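PDB 2RCC: ribonucleoside-diphosphate reductase subunit beta from Bacillus halodurans C-125, which probably provides the di-iron subunit of a class I ribonucleotide reductase, which converts ribonucleotides to deoxyribonucleotides for DNA synthesis. Local coordinates for residues P43-M48 against M112-F117; N29-D34 against L108-S113. One frame throughout, in Å; residues are numbered along the deposited sequence.

Contact 1: P43-M48 against M112-F117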
ATOM      1  N   PRO A  43     -11.547  10.848  -5.143  1.00 18.82           N
ATOM      2  CA  PRO A  43     -11.212  12.011  -4.334  1.00 19.60           C
ATOM      3  C   PRO A  43     -10.442  11.691  -3.047  1.00 19.07           C
ATOM      4  O   PRO A  43      -9.536  12.433  -2.691  1.00 19.99           O
ATOM      5  CB  PRO A  43     -12.574  12.605  -4.010  1.00 19.99           C
ATOM      6  CG  PRO A  43     -13.438  12.179  -5.073  1.00 21.08           C
ATOM      7  CD  PRO A  43     -12.979  10.872  -5.517  1.00 20.15           C
ATOM      8  N   LEU A  44     -10.787  10.609  -2.350  1.00 21.30           N
ATOM      9  CA  LEU A  44     -10.031  10.201  -1.161  1.00 18.02           C
ATOM     10  C   LEU A  44      -8.577   9.825  -1.505  1.00 18.27           C
ATOM     11  O   LEU A  44      -7.632  10.277  -0.861  1.00 15.87           O
ATOM     12  CB  LEU A  44     -10.751   9.048  -0.448  1.00 19.43           C
ATOM     13  CG  LEU A  44     -10.081   8.463   0.791  1.00 23.17           C
ATOM     14  CD1 LEU A  44      -9.726   9.538   1.845  1.00 17.34           C
ATOM     15  CD2 LEU A  44     -11.014   7.424   1.338  1.00 19.14           C
ATOM     16  N   TYR A  45      -8.384   9.012  -2.536  1.00 15.36           N
ATOM     17  CA  TYR A  45      -7.052   8.706  -2.998  1.00 14.50           C
ATOM     18  C   TYR A  45      -6.227   9.963  -3.263  1.00 17.29           C
ATOM     19  O   TYR A  45      -5.090  10.092  -2.781  1.00 17.93           O
ATOM     20  CB  TYR A  45      -7.087   7.823  -4.269  1.00 12.66           C
ATOM     21  CG  TYR A  45      -5.765   7.732  -4.980  1.00 15.38           C
ATOM     22  CD1 TYR A  45      -4.763   6.839  -4.578  1.00 16.89           C
ATOM     23  CD2 TYR A  45      -5.475   8.572  -6.028  1.00 18.33           C
ATOM     24  CE1 TYR A  45      -3.557   6.790  -5.235  1.00 15.51           C
ATOM     25  CE2 TYR A  45      -4.284   8.541  -6.635  1.00 17.59           C
ATOM     26  CZ  TYR A  45      -3.326   7.645  -6.262  1.00 13.95           C
ATOM     27  OH  TYR A  45      -2.137   7.676  -6.970  1.00 16.43           O
ATOM     28  N   LYS A  46      -6.816  10.898  -3.986  1.00 19.44           N
ATOM     29  CA  LYS A  46      -6.159  12.169  -4.357  1.00 17.33           C
ATOM     30  C   LYS A  46      -5.764  12.997  -3.119  1.00 21.84           C
ATOM     31  O   LYS A  46      -4.684  13.586  -3.101  1.00 19.80           O
ATOM     32  CB  LYS A  46      -7.055  12.997  -5.275  1.00 20.32           C
ATOM     33  CG  LYS A  46      -7.233  12.426  -6.663  1.00 28.11           C
ATOM     34  CD  LYS A  46      -8.301  13.176  -7.462  1.00 24.79           C
ATOM     35  CE  LYS A  46      -8.435  12.588  -8.870  1.00 34.87           C
ATOM     36  NZ  LYS A  46      -9.488  13.264  -9.704  1.00 40.37           N
ATOM     37  N   ASN A  47      -6.621  13.000  -2.098  1.00 18.85           N
ATOM     38  CA  ASN A  47      -6.327  13.735  -0.871  0.50 19.75           C
ATOM     39  C   ASN A  47      -5.197  13.046  -0.108  1.00 21.88           C
ATOM     40  O   ASN A  47      -4.312  13.720   0.402  1.00 24.14           O
ATOM     41  CB  ASN A  47      -7.582  13.925   0.004  0.50 22.32           C
ATOM     42  CG  ASN A  47      -8.590  14.911  -0.595  0.50 18.21           C
ATOM     43  OD1 ASN A  47      -8.235  15.908  -1.222  0.50 33.74           O
ATOM     44  ND2 ASN A  47      -9.868  14.651  -0.347  0.50 35.38           N
HETATM   45  N   MSE A  48      -5.194  11.719  -0.062  1.00 20.11           N
HETATM   46  CA  MSE A  48      -4.111  10.995   0.598  1.00 24.27           C
HETATM   47  C   MSE A  48      -2.749  11.252  -0.089  1.00 25.71           C
HETATM   48  O   MSE A  48      -1.746  11.495   0.588  1.00 20.75           O
HETATM   49  CB  MSE A  48      -4.410   9.517   0.644  1.00 24.97           C
HETATM   50  CG  MSE A  48      -5.557   9.196   1.527  1.00 24.99           C
HETATM   51 SE   MSE A  48      -5.955   7.291   1.575  0.75 28.44          SE
HETATM   52  CE  MSE A  48      -4.785   6.772   2.916  1.00 31.37           C
HETATM   53  N   MSE A 112      -6.497   0.351   0.773  1.00 12.53           N
HETATM   54  CA  MSE A 112      -5.909  -0.410   1.899  1.00 11.99           C
HETATM   55  C   MSE A 112      -4.397  -0.538   1.739  1.00 14.51           C
HETATM   56  O   MSE A 112      -3.677  -0.467   2.723  1.00 13.35           O
HETATM   57  CB  MSE A 112      -6.577  -1.766   2.081  1.00 15.41           C
HETATM   58  CG  MSE A 112      -8.021  -1.741   2.523  1.00 14.41           C
HETATM   59 SE   MSE A 112      -8.364  -0.729   4.136  0.75 13.57          SE
HETATM   60  CE  MSE A 112      -7.370  -1.798   5.455  1.00 22.98           C
ATOM     61  N   SER A 113      -3.915  -0.658   0.498  1.00 15.46           N
ATOM     62  CA  SER A 113      -2.483  -0.655   0.226  1.00 12.97           C
ATOM     63  C   SER A 113      -1.855   0.697   0.629  1.00 15.07           C
ATOM     64  O   SER A 113      -0.811   0.725   1.271  1.00 13.00           O
ATOM     65  CB  SER A 113      -2.195  -1.009  -1.245  1.00 13.92           C
ATOM     66  OG  SER A 113      -0.842  -0.856  -1.559  1.00 17.51           O
ATOM     67  N   VAL A 114      -2.496   1.798   0.248  1.00 12.34           N
ATOM     68  CA  VAL A 114      -2.034   3.132   0.608  1.00 13.33           C
ATOM     69  C   VAL A 114      -2.048   3.254   2.148  1.00 13.39           C
ATOM     70  O   VAL A 114      -1.071   3.697   2.706  1.00 13.80           O
ATOM     71  CB  VAL A 114      -2.889   4.261  -0.048  1.00 16.40           C
ATOM     72  CG1 VAL A 114      -2.437   5.646   0.454  1.00 10.69           C
ATOM     73  CG2 VAL A 114      -2.903   4.148  -1.574  1.00  9.25           C
ATOM     74  N   LEU A 115      -3.070   2.738   2.831  1.00 13.15           N
ATOM     75  CA  LEU A 115      -3.130   2.802   4.314  1.00 13.34           C
ATOM     76  C   LEU A 115      -1.979   2.051   4.968  1.00 17.88           C
ATOM     77  O   LEU A 115      -1.389   2.511   5.953  1.00 17.05           O
ATOM     78  CB  LEU A 115      -4.448   2.211   4.932  1.00 15.55           C
ATOM     79  CG  LEU A 115      -5.553   3.198   5.246  1.00 21.68           C
ATOM     80  CD1 LEU A 115      -6.047   3.875   3.983  1.00 29.46           C
ATOM     81  CD2 LEU A 115      -6.721   2.596   6.017  1.00 16.49           C
ATOM     82  N   SER A 116      -1.720   0.845   4.476  1.00 15.29           N
ATOM     83  CA  SER A 116      -0.675  -0.009   5.022  1.00 14.55           C
ATOM     84  C   SER A 116       0.709   0.669   4.943  1.00 17.11           C
ATOM     85  O   SER A 116       1.498   0.627   5.889  1.00 17.26           O
ATOM     86  CB  SER A 116      -0.667  -1.316   4.272  1.00 16.02           C
ATOM     87  OG  SER A 116       0.156  -2.242   4.977  1.00 23.34           O
ATOM     88  N   PHE A 117       0.992   1.222   3.783  1.00 14.88           N
ATOM     89  CA  PHE A 117       2.184   2.019   3.547  1.00 12.94           C
ATOM     90  C   PHE A 117       2.294   3.214   4.546  1.00 13.70           C
ATOM     91  O   PHE A 117       3.350   3.441   5.166  1.00 14.19           O
ATOM     92  CB  PHE A 117       2.196   2.476   2.110  1.00 11.65           C
ATOM     93  CG  PHE A 117       3.130   3.601   1.852  1.00  9.84           C
ATOM     94  CD1 PHE A 117       4.499   3.392   1.900  1.00 12.51           C
ATOM     95  CD2 PHE A 117       2.650   4.869   1.697  1.00 13.65           C
ATOM     96  CE1 PHE A 117       5.389   4.466   1.750  1.00 13.28           C
ATOM     97  CE2 PHE A 117       3.514   5.929   1.524  1.00  6.56           C
ATOM     98  CZ  PHE A 117       4.889   5.716   1.551  1.00 11.96           C
TER
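Met-48, a selenomethionine, reaches from one helix to the other and rests its methyl end against both Val-114 and Leu-115. Apolar contact carries this interface. The CE methyl sits 3.6 Å from Val-114 CG1 and 3.3 Å from Leu-115 CD1, the latter closer than two methyl groups usually come. The selenium follows behind, with SE 4.0 Å from Val-114 CG1. The side chain runs extended through CG to SE and then bends at its last torsion (chi3 86°), which turns CE onto the two branched residues. It meets Leu-115 at about a right angle, and that leucine offers one branch, CD1.

The aromatic contribution is lighter. Tyr-45 has Val-114 CG2 near its ring plane, at the edge, with CD1 to CG2 at 4.4 Å. Val-114 therefore serves both partners, CG1 for the selenomethionine and CG2 for the tyrosine. The polar end of Tyr-45 looks elsewhere: its OH is hydrogen-bonded to Gln-124 of the second subunit, whose Val-120 also packs on Val-114.

The backbones stay well apart, the two short axes approaching to 11.3 Å at 22° in nearly the same direction, and the length of the Met-48 side chain makes up most of the gap to Val-114 and Leu-115. Leu-115 and Met-48 both also touch His-223, a probable iron ligand on helix 207-237. The chemistry is thus that of a buried join in which apolar groups alone meet between residues 43-48 and 112-117, and it sets apolar side chains against His-223.

Contact 2: N29-D34 against L108-S113; sequences NVLNWD and LAALMS. With EDO (1,2-ethanediol), chain H.
Leu-31 and Trp-33 come down from the loop onto Ala-110 and Leu-111 of helix 106-133. Leu-31 is the one to follow. Its CB leaves the backbone toward the helix and lies 4.2 Å from O2 of a bound 1,2-ethanediol, probably a crystallisation additive. CG then stands opposite the backbone N (chi1 178°), which puts the CD2 branch within touch of Ala-110. Leu-31 CD2 lies 3.6 Å from Ala-110 CB. The same Leu-31 CD2 is 3.8 Å from C2 of the diol EDO, and it lies over one face of the Trp-33 ring, offset toward the rim. CD1 makes none of the close contacts to the helix segment, that work falling to CD2. The leucine and the indole pack on each other as well as on the helix.

Trp-33 presents the six-membered end of its ring. CZ2 comes within 4.0 Å of Ala-110 CB, while Leu-111 CG lies at the edge of the ring, near its plane, 4.1 Å from CH2. Both loop side chains thus meet on the one methyl of Ala-110.

Polar groups are handled around this apolar patch. The diol donates from O1 to Asn-29 OD1 at 2.7 Å, and O1 also rests against Ala-109 CB; Asn-29 ND2 bonds to Ile-10 O and to Asp-94 of the second subunit. Farther along, Asn-32 OD1 accepts from Asp-34 N at 3.1 Å, the donor lying well above the carbonyl plane. This closes an Asx turn just after the leucine.

The backbone of Leu-31 and Trp-33 is hydrogen-bonded to the second subunit, at Ser-90, Asn-123 and Ser-127. What results is an irregular N-terminal segment laid between a long helix of the ferritin-like helical fold and its dimer partner.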
ATOM      1  N   ASN A  29     -10.915  -6.909 -10.906  1.00 15.45           N
ATOM      2  CA  ASN A  29      -9.678  -6.595 -10.215  1.00 16.32           C
ATOM      3  C   ASN A  29      -8.726  -5.700 -11.063  1.00 15.40           C
ATOM      4  O   ASN A  29      -7.617  -5.434 -10.659  1.00 17.82           O
ATOM      5  CB  ASN A  29      -8.971  -7.817  -9.643  1.00 17.30           C
ATOM      6  CG  ASN A  29      -8.144  -7.464  -8.423  1.00 17.30           C
ATOM      7  OD1 ASN A  29      -8.568  -6.638  -7.624  1.00 15.55           O
ATOM      8  ND2 ASN A  29      -6.953  -8.052  -8.293  1.00 16.23           N
ATOM      9  N   VAL A  30      -9.186  -5.243 -12.232  1.00 15.88           N
ATOM     10  CA  VAL A  30      -8.472  -4.273 -13.042  1.00 15.28           C
ATOM     11  C   VAL A  30      -9.103  -2.948 -12.656  1.00 15.34           C
ATOM     12  O   VAL A  30     -10.329  -2.785 -12.762  1.00 16.58           O
ATOM     13  CB  VAL A  30      -8.663  -4.516 -14.542  1.00 17.73           C
ATOM     14  CG1 VAL A  30      -7.944  -3.436 -15.350  1.00 17.53           C
ATOM     15  CG2 VAL A  30      -8.153  -5.901 -14.931  1.00 17.43           C
ATOM     16  N   LEU A  31      -8.265  -2.039 -12.141  1.00 15.90           N
ATOM     17  CA  LEU A  31      -8.674  -0.769 -11.584  1.00 14.56           C
ATOM     18  C   LEU A  31      -8.499   0.428 -12.536  1.00 15.53           C
ATOM     19  O   LEU A  31      -7.396   0.844 -12.831  1.00 16.68           O
ATOM     20  CB  LEU A  31      -7.945  -0.488 -10.279  1.00 12.90           C
ATOM     21  CG  LEU A  31      -8.152   0.824  -9.492  1.00 13.89           C
ATOM     22  CD1 LEU A  31      -9.607   1.239  -9.246  1.00 11.77           C
ATOM     23  CD2 LEU A  31      -7.360   0.712  -8.183  1.00 13.13           C
ATOM     24  N   ASN A  32      -9.640   0.894 -13.024  1.00 14.26           N
ATOM     25  CA  ASN A  32      -9.799   2.122 -13.785  1.00 14.44           C
ATOM     26  C   ASN A  32     -10.333   3.142 -12.770  1.00 14.94           C
ATOM     27  O   ASN A  32     -11.511   3.110 -12.411  1.00 16.55           O
ATOM     28  CB  ASN A  32     -10.823   1.916 -14.899  1.00 15.79           C
ATOM     29  CG  ASN A  32     -11.111   3.184 -15.688  1.00 17.20           C
ATOM     30  OD1 ASN A  32     -10.553   4.260 -15.410  1.00 18.41           O
ATOM     31  ND2 ASN A  32     -12.021   3.064 -16.685  1.00 15.16           N
ATOM     32  N   TRP A  33      -9.486   4.083 -12.346  1.00 18.40           N
ATOM     33  CA  TRP A  33      -9.891   5.062 -11.332  1.00 18.75           C
ATOM     34  C   TRP A  33     -11.059   5.983 -11.764  1.00 17.53           C
ATOM     35  O   TRP A  33     -11.725   6.543 -10.897  1.00 15.70           O
ATOM     36  CB  TRP A  33      -8.695   5.879 -10.803  1.00 21.02           C
ATOM     37  CG  TRP A  33      -7.937   5.171  -9.717  1.00 17.29           C
ATOM     38  CD1 TRP A  33      -6.758   4.490  -9.845  1.00 17.79           C
ATOM     39  CD2 TRP A  33      -8.306   5.071  -8.343  1.00 17.62           C
ATOM     40  NE1 TRP A  33      -6.388   3.985  -8.658  1.00 16.63           N
ATOM     41  CE2 TRP A  33      -7.300   4.327  -7.703  1.00 22.01           C
ATOM     42  CE3 TRP A  33      -9.405   5.538  -7.585  1.00 24.08           C
ATOM     43  CZ2 TRP A  33      -7.347   4.015  -6.337  1.00 14.55           C
ATOM     44  CZ3 TRP A  33      -9.454   5.233  -6.213  1.00 19.45           C
ATOM     45  CH2 TRP A  33      -8.431   4.496  -5.608  1.00 20.62           C
ATOM     46  N   ASP A  34     -11.293   6.106 -13.068  1.00 17.80           N
ATOM     47  CA  ASP A  34     -12.456   6.835 -13.597  1.00 18.74           C
ATOM     48  C   ASP A  34     -13.724   5.956 -13.752  1.00 17.69           C
ATOM     49  O   ASP A  34     -14.732   6.425 -14.273  1.00 19.65           O
ATOM     50  CB  ASP A  34     -12.058   7.581 -14.878  1.00 18.46           C
ATOM     51  CG  ASP A  34     -11.014   8.683 -14.595  1.00 22.58           C
ATOM     52  OD1 ASP A  34     -11.304   9.580 -13.761  1.00 24.63           O
ATOM     53  OD2 ASP A  34      -9.899   8.660 -15.172  1.00 26.58           O
ATOM     54  N   LEU A 108     -11.134  -0.036  -3.242  1.00 15.44           N
ATOM     55  CA  LEU A 108     -10.974  -0.122  -1.796  1.00 14.25           C
ATOM     56  C   LEU A 108      -9.726  -0.940  -1.436  1.00 16.04           C
ATOM     57  O   LEU A 108      -9.005  -0.583  -0.497  1.00 14.26           O
ATOM     58  CB  LEU A 108     -12.228  -0.727  -1.132  1.00 15.27           C
ATOM     59  CG  LEU A 108     -13.552   0.053  -1.353  1.00 12.64           C
ATOM     60  CD1 LEU A 108     -14.712  -0.567  -0.562  1.00  9.27           C
ATOM     61  CD2 LEU A 108     -13.426   1.531  -0.998  1.00 14.02           C
ATOM     62  N   ALA A 109      -9.462  -2.030  -2.172  1.00 13.50           N
ATOM     63  CA  ALA A 109      -8.230  -2.818  -1.970  1.00 11.92           C
ATOM     64  C   ALA A 109      -7.021  -1.923  -2.173  1.00 12.87           C
ATOM     65  O   ALA A 109      -6.087  -1.966  -1.381  1.00 14.50           O
ATOM     66  CB  ALA A 109      -8.211  -4.039  -2.882  1.00 14.96           C
ATOM     67  N   ALA A 110      -7.031  -1.079  -3.207  1.00 12.61           N
ATOM     68  CA  ALA A 110      -5.912  -0.160  -3.446  1.00  9.84           C
ATOM     69  C   ALA A 110      -5.728   0.835  -2.281  1.00 12.24           C
ATOM     70  O   ALA A 110      -4.590   1.142  -1.839  1.00 12.63           O
ATOM     71  CB  ALA A 110      -6.115   0.593  -4.759  1.00 10.04           C
ATOM     72  N   LEU A 111      -6.829   1.359  -1.788  1.00 10.19           N
ATOM     73  CA  LEU A 111      -6.757   2.309  -0.664  1.00 10.70           C
ATOM     74  C   LEU A 111      -6.204   1.624   0.594  1.00 12.09           C
ATOM     75  O   LEU A 111      -5.482   2.230   1.360  1.00 13.69           O
ATOM     76  CB  LEU A 111      -8.104   3.005  -0.450  1.00 10.40           C
ATOM     77  CG  LEU A 111      -8.606   4.007  -1.495  1.00  9.81           C
ATOM     78  CD1 LEU A 111     -10.111   4.298  -1.247  1.00 15.79           C
ATOM     79  CD2 LEU A 111      -7.705   5.267  -1.475  1.00 11.92           C
HETATM   80  N   MSE A 112      -6.497   0.351   0.773  1.00 12.53           N
HETATM   81  CA  MSE A 112      -5.909  -0.410   1.899  1.00 11.99           C
HETATM   82  C   MSE A 112      -4.397  -0.538   1.739  1.00 14.51           C
HETATM   83  O   MSE A 112      -3.677  -0.467   2.723  1.00 13.35           O
HETATM   84  CB  MSE A 112      -6.577  -1.766   2.081  1.00 15.41           C
HETATM   85  CG  MSE A 112      -8.021  -1.741   2.523  1.00 14.41           C
HETATM   86 SE   MSE A 112      -8.364  -0.729   4.136  0.75 13.57          SE
HETATM   87  CE  MSE A 112      -7.370  -1.798   5.455  1.00 22.98           C
ATOM     88  N   SER A 113      -3.915  -0.658   0.498  1.00 15.46           N
ATOM     89  CA  SER A 113      -2.483  -0.655   0.226  1.00 12.97           C
ATOM     90  C   SER A 113      -1.855   0.697   0.629  1.00 15.07           C
ATOM     91  O   SER A 113      -0.811   0.725   1.271  1.00 13.00           O
ATOM     92  CB  SER A 113      -2.195  -1.009  -1.245  1.00 13.92           C
ATOM     93  OG  SER A 113      -0.842  -0.856  -1.559  1.00 17.51           O
TER
HETATM   94  C1  EDO H 402      -6.202  -4.291  -7.162  1.00 26.24           C
HETATM   95  O1  EDO H 402      -7.069  -4.869  -6.166  1.00 35.61           O
HETATM   96  C2  EDO H 402      -6.123  -2.786  -7.168  1.00 32.67           C
HETATM   97  O2  EDO H 402      -5.090  -2.564  -8.095  1.00 40.56           O

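Contacts 1 and 2 lie side by side along helix 106-133, their centres 10 Å apart, and share Met-112 and Ser-113. Leu-111 and Trp-33 tie contact 2 to the 43-48 segment of contact 1: Leu-111 CD2 lies 3.8 Å from Tyr-45 CA and 4.1 Å from Met-48 SE, and Trp-33 CH2 comes within 3.8 Å of Tyr-45 CB. The apolar side chains of the two contacts are thus in touch, and both contacts reach the second subunit. They differ in depth toward the probable di-iron site. The side chain of Leu-115 in contact 1 is about 4 Å from that of His-223, whereas that of Leu-111 in contact 2 is about 8 Å away.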